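Local structure of endo-1,4-beta-xylanase (Uncultured bacterium, 7AX7) at residues T9-P14 and F98-Y103; I124-N129 and Q156-T161. The protein is the cobalt-binding carbohydrate esterase family 4 domain of a multidomain xylanase, cleaving acetyl groups from acetylated xylan. All blocks are in the same frame, centred on the assembly; numbering follows the deposited sequence.

Interaction 1 (T9-P14 and F98-Y103); sequences TFDDGP and FFRPPY. With CO (cobalt (II) ion), chain B; ACT (acetate ion), chain C.
Thr-9 OG1 is gripped end-on by the Arg-100 guanidinium: NH2 donates to OG1 at 2.8 Å and NH1 to the same atom at 2.9 Å. OG1 is also bonded to Ile-150 O on strand 148-153. Arg-100 gets there on a chain that runs straight through CG and CD, then bends at chi3 (-90°) to lay the edge of its head against strand 4-11. With its other N-H, on the side facing CD, NH1 makes a salt bridge to Asp-11 OD1, 2.8 Å long and nearly straight at 167°. The oxygen is met from above its carboxylate plane, which is turned 61° from the guanidinium. Gln-120 O takes a further N-H from NH2, and Phe-35 adds a cation-pi contact. The two segments carry family sequence motifs of the NodB-type polysaccharide deacetylases, TFDDGP and RPPY, brought together at the cobalt site. With a leucine in place of Arg-100, Asp-11 would probably lose its cationic mate and Thr-9 OG1 both of these donors, leaving the carboxylate freer to turn. Asp-12 OD1 binds cobalt at 2.1 Å, joined by His-62 and His-66. Acetate, probably from the crystallisation liquor, chelates the metal through O (2.3 Å) and OXT (2.4 Å). Tyr-103 N donates to acetate OXT at 2.7 Å, while Arg-100 O is bonded to His-62 ND1 and probably helps to orient that metal ligand.

Interaction 2 (I124-N129 and Q156-T161); sequences INDSEN and QGNSQT. Unlike the reference sequence in segment 124-129: Ser-127 (reference Trp).
Asp-126 meets the start of helix 159-174 with both its carboxylate and its backbone carbonyl. The Thr-161 hydroxyl donates to Asp-126 OD2 at 2.6 Å, meeting that oxygen's anti lone pair, away from OD1. Asp-126 CG sits between its backbone N and carbonyl carbon (chi1 77°), which brings OD2 to the same side as its main-chain O, and Asn-158 ND2 reaches both: it bonds to Asp-126 O at 3.0 Å, nearly in line with the C=O, and only weakly to OD2 at 3.3 Å. The amide of Asn-158 is also fixed by His-153 O, which accepts from ND2, and by Arg-136, which also bonds to Thr-161 OG1. Two loops following neighbouring parallel strands, 118-123 and 148-153, are thus tied together at the metal-bearing end of the NodB-homology sheet; the side chain of Asp-126, whose OD1 bonds to His-153 ND1, lies about 9 Å from the cobalt. Farther out, Gln-160 extends from the first turn of the helix to Asn-129, the side chains crossing at about a right angle with their amide planes 41° apart. Its amide end lies beside both the backbone carbonyl and the side chain of Asn-129, and Val-133 and Arg-136 of helix 133-143 also touch Gln-160.

How the interactions relate
Interaction 1 lies in the core, its centre about 5 Å from that of the chain, whereas interaction 2 is centred about 14 Å out and runs from buried Asp-126 to exposed Asn-129. The two centres are 14 Å apart, and their nearest atoms approach to about 4 Å without touching. Strand 148-153 serves both, with Ile-150 partnering the first and His-153, which Asp-12 also touches, the second. A carboxylate takes part in each, but at 9-14 with 98-103 it pairs with arginine across the contact beside a metal, while across 124-129 and 156-161 the donors to it are a neutral hydroxyl and amide, with Arg-136 touching it from helix 133-143.

Interaction 1 (T9-P14 and F98-Y103)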
ATOM      1  N   THR A   9       0.540  -4.816  -0.798  1.00  7.84           N
ATOM      2  CA  THR A   9       0.644  -3.387  -0.528  1.00  9.65           C
ATOM      3  C   THR A   9       1.238  -3.167   0.859  1.00 10.47           C
ATOM      4  O   THR A   9       1.045  -3.970   1.777  1.00  9.30           O
ATOM      5  CB  THR A   9      -0.723  -2.661  -0.645  1.00  8.35           C
ATOM      6  OG1 THR A   9      -1.581  -3.048   0.437  1.00 10.92           O
ATOM      7  CG2 THR A   9      -1.405  -2.996  -1.962  1.00  5.84           C
ATOM      8  N   PHE A  10       1.953  -2.052   1.004  1.00  9.69           N
ATOM      9  CA  PHE A  10       2.718  -1.763   2.209  1.00  9.67           C
ATOM     10  C   PHE A  10       2.424  -0.346   2.685  1.00  8.47           C
ATOM     11  O   PHE A  10       2.537   0.608   1.904  1.00  8.43           O
ATOM     12  CB  PHE A  10       4.221  -1.938   1.948  1.00  7.59           C
ATOM     13  CG  PHE A  10       4.627  -3.355   1.648  1.00  9.51           C
ATOM     14  CD1 PHE A  10       4.982  -4.223   2.676  1.00  8.34           C
ATOM     15  CD2 PHE A  10       4.664  -3.819   0.338  1.00  8.37           C
ATOM     16  CE1 PHE A  10       5.367  -5.526   2.412  1.00 10.52           C
ATOM     17  CE2 PHE A  10       5.049  -5.133   0.058  1.00 11.19           C
ATOM     18  CZ  PHE A  10       5.401  -5.986   1.097  1.00  9.40           C
ATOM     19  N   ASP A  11       2.072  -0.217   3.965  1.00  8.21           N
ATOM     20  CA  ASP A  11       1.780   1.051   4.626  1.00  8.70           C
ATOM     21  C   ASP A  11       2.933   1.510   5.517  1.00  7.87           C
ATOM     22  O   ASP A  11       3.609   0.692   6.152  1.00  8.10           O
ATOM     23  CB  ASP A  11       0.537   0.935   5.517  1.00  7.51           C
ATOM     24  CG  ASP A  11      -0.760   1.058   4.757  1.00 14.88           C
ATOM     25  OD1 ASP A  11      -0.728   1.259   3.519  1.00 12.66           O
ATOM     26  OD2 ASP A  11      -1.821   0.965   5.422  1.00 11.41           O
ATOM     27  N   ASP A  12       3.127   2.839   5.570  1.00  5.64           N
ATOM     28  CA  ASP A  12       3.820   3.558   6.640  1.00  4.50           C
ATOM     29  C   ASP A  12       5.275   3.912   6.321  1.00 10.28           C
ATOM     30  O   ASP A  12       5.946   4.546   7.143  1.00 10.67           O
ATOM     31  CB  ASP A  12       3.767   2.770   7.954  1.00  8.47           C
ATOM     32  CG  ASP A  12       2.356   2.675   8.540  1.00 10.83           C
ATOM     33  OD1 ASP A  12       1.393   3.213   7.946  1.00 10.00           O
ATOM     34  OD2 ASP A  12       2.205   2.050   9.605  1.00 11.08           O
ATOM     35  N   GLY A  13       5.780   3.542   5.144  1.00  6.29           N
ATOM     36  CA  GLY A  13       7.123   3.926   4.766  1.00  7.06           C
ATOM     37  C   GLY A  13       7.196   5.291   4.094  1.00  9.49           C
ATOM     38  O   GLY A  13       6.256   6.093   4.160  1.00  8.87           O
ATOM     39  N   PRO A  14       8.335   5.592   3.445  1.00  6.67           N
ATOM     40  CA  PRO A  14       9.494   4.699   3.400  1.00  7.80           C
ATOM     41  C   PRO A  14      10.236   4.676   4.726  1.00 11.09           C
ATOM     42  O   PRO A  14      10.199   5.653   5.476  1.00  9.74           O
ATOM     43  CB  PRO A  14      10.386   5.304   2.299  1.00 12.23           C
ATOM     44  CG  PRO A  14       9.595   6.485   1.711  1.00  9.03           C
ATOM     45  CD  PRO A  14       8.615   6.875   2.783  1.00 11.61           C
ATOM     46  N   PHE A  98      -3.863   6.546  -5.593  1.00 10.55           N
ATOM     47  CA  PHE A  98      -4.674   5.899  -4.577  1.00  9.02           C
ATOM     48  C   PHE A  98      -4.338   6.457  -3.203  1.00  9.35           C
ATOM     49  O   PHE A  98      -3.228   6.939  -2.960  1.00 10.41           O
ATOM     50  CB  PHE A  98      -4.479   4.384  -4.622  1.00  6.75           C
ATOM     51  CG  PHE A  98      -4.971   3.774  -5.893  1.00  9.56           C
ATOM     52  CD1 PHE A  98      -6.324   3.484  -6.055  1.00  9.44           C
ATOM     53  CD2 PHE A  98      -4.096   3.536  -6.948  1.00  9.92           C
ATOM     54  CE1 PHE A  98      -6.794   2.934  -7.255  1.00 12.44           C
ATOM     55  CE2 PHE A  98      -4.545   2.982  -8.145  1.00 10.16           C
ATOM     56  CZ  PHE A  98      -5.896   2.682  -8.304  1.00 13.68           C
ATOM     57  N   PHE A  99      -5.325   6.384  -2.313  1.00  7.97           N
ATOM     58  CA  PHE A  99      -5.211   6.792  -0.923  1.00  9.65           C
ATOM     59  C   PHE A  99      -5.631   5.638  -0.024  1.00  9.58           C
ATOM     60  O   PHE A  99      -6.623   4.953  -0.299  1.00  8.08           O
ATOM     61  CB  PHE A  99      -6.095   8.024  -0.647  1.00  8.47           C
ATOM     62  CG  PHE A  99      -6.315   8.314   0.811  1.00  8.13           C
ATOM     63  CD1 PHE A  99      -5.282   8.799   1.602  1.00  7.74           C
ATOM     64  CD2 PHE A  99      -7.576   8.148   1.385  1.00 10.71           C
ATOM     65  CE1 PHE A  99      -5.493   9.102   2.944  1.00  7.98           C
ATOM     66  CE2 PHE A  99      -7.796   8.442   2.729  1.00  8.11           C
ATOM     67  CZ  PHE A  99      -6.748   8.920   3.511  1.00  6.41           C
ATOM     68  N   ARG A 100      -4.876   5.419   1.048  1.00  7.32           N
ATOM     69  CA  ARG A 100      -5.315   4.499   2.090  1.00  8.66           C
ATOM     70  C   ARG A 100      -5.399   5.244   3.416  1.00  7.67           C
ATOM     71  O   ARG A 100      -4.397   5.829   3.857  1.00  8.20           O
ATOM     72  CB  ARG A 100      -4.388   3.293   2.210  1.00  7.04           C
ATOM     73  CG  ARG A 100      -4.804   2.330   3.306  1.00 10.05           C
ATOM     74  CD  ARG A 100      -3.827   1.163   3.341  1.00 14.88           C
ATOM     75  NE  ARG A 100      -4.245   0.072   2.481  1.00 14.41           N
ATOM     76  CZ  ARG A 100      -3.410  -0.749   1.849  1.00 12.95           C
ATOM     77  NH1 ARG A 100      -2.096  -0.592   1.955  1.00 12.42           N
ATOM     78  NH2 ARG A 100      -3.895  -1.718   1.101  1.00  9.40           N
ATOM     79  N   PRO A 101      -6.556   5.263   4.068  1.00  9.45           N
ATOM     80  CA  PRO A 101      -6.722   6.068   5.285  1.00  8.42           C
ATOM     81  C   PRO A 101      -5.928   5.500   6.452  1.00 14.00           C
ATOM     82  O   PRO A 101      -5.951   4.285   6.700  1.00  8.69           O
ATOM     83  CB  PRO A 101      -8.233   5.994   5.548  1.00  8.56           C
ATOM     84  CG  PRO A 101      -8.693   4.760   4.861  1.00 10.91           C
ATOM     85  CD  PRO A 101      -7.819   4.645   3.631  1.00  9.53           C
ATOM     86  N   PRO A 102      -5.216   6.350   7.195  1.00 10.16           N
ATOM     87  CA  PRO A 102      -4.527   5.875   8.403  1.00 12.34           C
ATOM     88  C   PRO A 102      -5.507   5.215   9.361  1.00 14.55           C
ATOM     89  O   PRO A 102      -6.604   5.725   9.602  1.00 12.45           O
ATOM     90  CB  PRO A 102      -3.936   7.157   9.004  1.00 13.77           C
ATOM     91  CG  PRO A 102      -3.820   8.111   7.827  1.00  8.69           C
ATOM     92  CD  PRO A 102      -5.006   7.790   6.960  1.00 10.78           C
ATOM     93  N   TYR A 103      -5.099   4.070   9.906  1.00 12.76           N
ATOM     94  CA  TYR A 103      -5.902   3.267  10.826  1.00 13.37           C
ATOM     95  C   TYR A 103      -7.191   2.764  10.194  1.00 15.45           C
ATOM     96  O   TYR A 103      -8.059   2.245  10.901  1.00 17.91           O
ATOM     97  CB  TYR A 103      -6.214   4.048  12.113  1.00 12.91           C
ATOM     98  CG  TYR A 103      -4.964   4.700  12.658  1.00 18.37           C
ATOM     99  CD1 TYR A 103      -3.983   3.942  13.291  1.00 13.78           C
ATOM    100  CD2 TYR A 103      -4.733   6.060  12.486  1.00 14.55           C
ATOM    101  CE1 TYR A 103      -2.821   4.527  13.761  1.00 16.61           C
ATOM    102  CE2 TYR A 103      -3.574   6.659  12.964  1.00 15.28           C
ATOM    103  CZ  TYR A 103      -2.621   5.883  13.594  1.00 15.31           C
ATOM    104  OH  TYR A 103      -1.469   6.466  14.066  1.00 23.70           O
TER
HETATM  105 CO    CO B 801      -0.642   3.297   8.610  1.00 16.31          CO
HETATM  106  C   ACT C 802      -2.661   1.743   8.578  1.00 13.41           C
HETATM  107  O   ACT C 802      -1.616   1.358   7.983  1.00 11.23           O
HETATM  108  OXT ACT C 802      -2.839   2.790   9.255  1.00  9.07           O
HETATM  109  CH3 ACT C 802      -3.893   0.791   8.427  1.00 13.14           C

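Interaction 2 (I124-N129 and Q156-T161)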
ATOM      1  N   ILE A 124      -3.407  -8.269   7.597  1.00 13.30           N
ATOM      2  CA  ILE A 124      -2.782  -9.480   8.110  1.00 19.33           C
ATOM      3  C   ILE A 124      -2.243  -9.275   9.518  1.00 18.81           C
ATOM      4  O   ILE A 124      -1.503 -10.121  10.020  1.00 17.53           O
ATOM      5  CB  ILE A 124      -1.684 -10.005   7.167  1.00 15.69           C
ATOM      6  CG1 ILE A 124      -0.435  -9.142   7.261  1.00 17.27           C
ATOM      7  CG2 ILE A 124      -2.195 -10.073   5.713  1.00  9.56           C
ATOM      8  CD1 ILE A 124       0.809  -9.836   6.725  1.00 23.22           C
ATOM      9  N   ASN A 125      -2.605  -8.167  10.168  1.00 19.50           N
ATOM     10  CA  ASN A 125      -2.250  -7.894  11.564  1.00 17.65           C
ATOM     11  C   ASN A 125      -0.740  -7.912  11.777  1.00 16.87           C
ATOM     12  O   ASN A 125      -0.253  -8.407  12.793  1.00 22.17           O
ATOM     13  CB  ASN A 125      -2.928  -8.880  12.527  1.00 26.06           C
ATOM     14  CG  ASN A 125      -4.382  -9.160  12.170  1.00 34.29           C
ATOM     15  OD1 ASN A 125      -4.799 -10.320  12.111  1.00 41.93           O
ATOM     16  ND2 ASN A 125      -5.163  -8.101  11.938  1.00 31.40           N
ATOM     17  N   ASP A 126       0.011  -7.356  10.823  1.00 15.46           N
ATOM     18  CA  ASP A 126       1.467  -7.289  10.925  1.00 14.02           C
ATOM     19  C   ASP A 126       1.945  -5.941  11.452  1.00 21.23           C
ATOM     20  O   ASP A 126       3.037  -5.479  11.092  1.00 15.44           O
ATOM     21  CB  ASP A 126       2.122  -7.595   9.579  1.00 13.86           C
ATOM     22  CG  ASP A 126       2.044  -6.433   8.613  1.00  9.07           C
ATOM     23  OD1 ASP A 126       0.997  -5.758   8.576  1.00 14.72           O
ATOM     24  OD2 ASP A 126       3.038  -6.186   7.903  1.00  8.76           O
ATOM     25  N   SER A 127       1.135  -5.287  12.289  1.00 17.74           N
ATOM     26  CA  SER A 127       1.572  -4.085  12.984  1.00 24.28           C
ATOM     27  C   SER A 127       1.977  -4.360  14.428  1.00 25.61           C
ATOM     28  O   SER A 127       2.637  -3.517  15.042  1.00 33.68           O
ATOM     29  CB  SER A 127       0.472  -3.009  12.941  1.00 25.56           C
ATOM     30  OG  SER A 127      -0.608  -3.305  13.814  1.00 35.14           O
ATOM     31  N   GLU A 128       1.623  -5.524  14.967  1.00 29.33           N
ATOM     32  CA  GLU A 128       1.916  -5.902  16.341  1.00 31.47           C
ATOM     33  C   GLU A 128       2.966  -7.008  16.349  1.00 26.87           C
ATOM     34  O   GLU A 128       2.825  -8.008  15.634  1.00 23.49           O
ATOM     35  CB  GLU A 128       0.642  -6.374  17.046  1.00 32.13           C
ATOM     36  CG  GLU A 128       0.753  -6.470  18.550  1.00 43.55           C
ATOM     37  CD  GLU A 128      -0.013  -5.365  19.252  1.00 52.96           C
ATOM     38  OE1 GLU A 128       0.564  -4.276  19.465  1.00 55.28           O
ATOM     39  OE2 GLU A 128      -1.202  -5.583  19.572  1.00 58.78           O
ATOM     40  N   ASN A 129       4.006  -6.835  17.170  1.00 22.86           N
ATOM     41  CA  ASN A 129       5.084  -7.819  17.220  1.00 28.33           C
ATOM     42  C   ASN A 129       4.591  -9.181  17.698  1.00 30.33           C
ATOM     43  O   ASN A 129       5.171 -10.214  17.338  1.00 25.13           O
ATOM     44  CB  ASN A 129       6.211  -7.313  18.122  1.00 30.60           C
ATOM     45  CG  ASN A 129       7.440  -6.899  17.335  1.00 39.65           C
ATOM     46  OD1 ASN A 129       8.503  -7.511  17.458  1.00 48.33           O
ATOM     47  ND2 ASN A 129       7.297  -5.870  16.505  1.00 33.23           N
ATOM     48  N   GLN A 156       9.501   1.421  10.102  1.00  9.66           N
ATOM     49  CA  GLN A 156      10.831   1.058  10.573  1.00 14.35           C
ATOM     50  C   GLN A 156      10.753  -0.037  11.630  1.00 11.53           C
ATOM     51  O   GLN A 156       9.986   0.063  12.584  1.00 12.61           O
ATOM     52  CB  GLN A 156      11.553   2.283  11.149  1.00 13.22           C
ATOM     53  CG  GLN A 156      12.928   1.957  11.720  1.00  9.90           C
ATOM     54  CD  GLN A 156      13.839   1.287  10.692  1.00 20.27           C
ATOM     55  OE1 GLN A 156      13.798   1.620   9.510  1.00 27.06           O
ATOM     56  NE2 GLN A 156      14.650   0.327  11.138  1.00 22.15           N
ATOM     57  N   GLY A 157      11.557  -1.084  11.456  1.00 12.22           N
ATOM     58  CA  GLY A 157      11.657  -2.125  12.457  1.00 12.29           C
ATOM     59  C   GLY A 157      10.729  -3.310  12.280  1.00 16.30           C
ATOM     60  O   GLY A 157      10.807  -4.257  13.075  1.00 10.42           O
ATOM     61  N   ASN A 158       9.861  -3.304  11.266  1.00 11.31           N
ATOM     62  CA  ASN A 158       8.898  -4.397  11.085  1.00 13.36           C
ATOM     63  C   ASN A 158       9.559  -5.607  10.409  1.00 15.29           C
ATOM     64  O   ASN A 158       9.138  -6.111   9.360  1.00  9.89           O
ATOM     65  CB  ASN A 158       7.678  -3.916  10.307  1.00  9.44           C
ATOM     66  CG  ASN A 158       6.489  -4.819  10.516  1.00 11.69           C
ATOM     67  OD1 ASN A 158       6.429  -5.533  11.517  1.00 14.47           O
ATOM     68  ND2 ASN A 158       5.531  -4.795   9.586  1.00  8.99           N
ATOM     69  N   SER A 159      10.612  -6.098  11.063  1.00 10.94           N
ATOM     70  CA  SER A 159      11.404  -7.173  10.485  1.00 11.95           C
ATOM     71  C   SER A 159      10.652  -8.497  10.430  1.00 13.71           C
ATOM     72  O   SER A 159      11.009  -9.357   9.623  1.00 11.82           O
ATOM     73  CB  SER A 159      12.707  -7.340  11.265  1.00 13.08           C
ATOM     74  OG  SER A 159      12.438  -7.549  12.629  1.00 14.21           O
ATOM     75  N   GLN A 160       9.605  -8.685  11.239  1.00 14.19           N
ATOM     76  CA  GLN A 160       8.889  -9.958  11.162  1.00 14.69           C
ATOM     77  C   GLN A 160       8.095 -10.079   9.864  1.00 11.59           C
ATOM     78  O   GLN A 160       7.855 -11.196   9.383  1.00 12.08           O
ATOM     79  CB  GLN A 160       7.984 -10.128  12.379  1.00 15.16           C
ATOM     80  CG  GLN A 160       8.751 -10.406  13.664  1.00 20.24           C
ATOM     81  CD  GLN A 160       7.855 -10.421  14.890  1.00 25.57           C
ATOM     82  OE1 GLN A 160       7.313  -9.391  15.291  1.00 30.68           O
ATOM     83  NE2 GLN A 160       7.695 -11.587  15.489  1.00 28.54           N
ATOM     84  N   THR A 161       7.680  -8.953   9.282  1.00 13.01           N
ATOM     85  CA  THR A 161       7.060  -8.996   7.959  1.00  9.34           C
ATOM     86  C   THR A 161       8.105  -9.229   6.881  1.00  7.95           C
ATOM     87  O   THR A 161       7.850  -9.946   5.903  1.00  8.54           O
ATOM     88  CB  THR A 161       6.284  -7.709   7.702  1.00  8.15           C
ATOM     89  OG1 THR A 161       5.082  -7.733   8.485  1.00  9.14           O
ATOM     90  CG2 THR A 161       5.938  -7.544   6.206  1.00  6.69           C
TER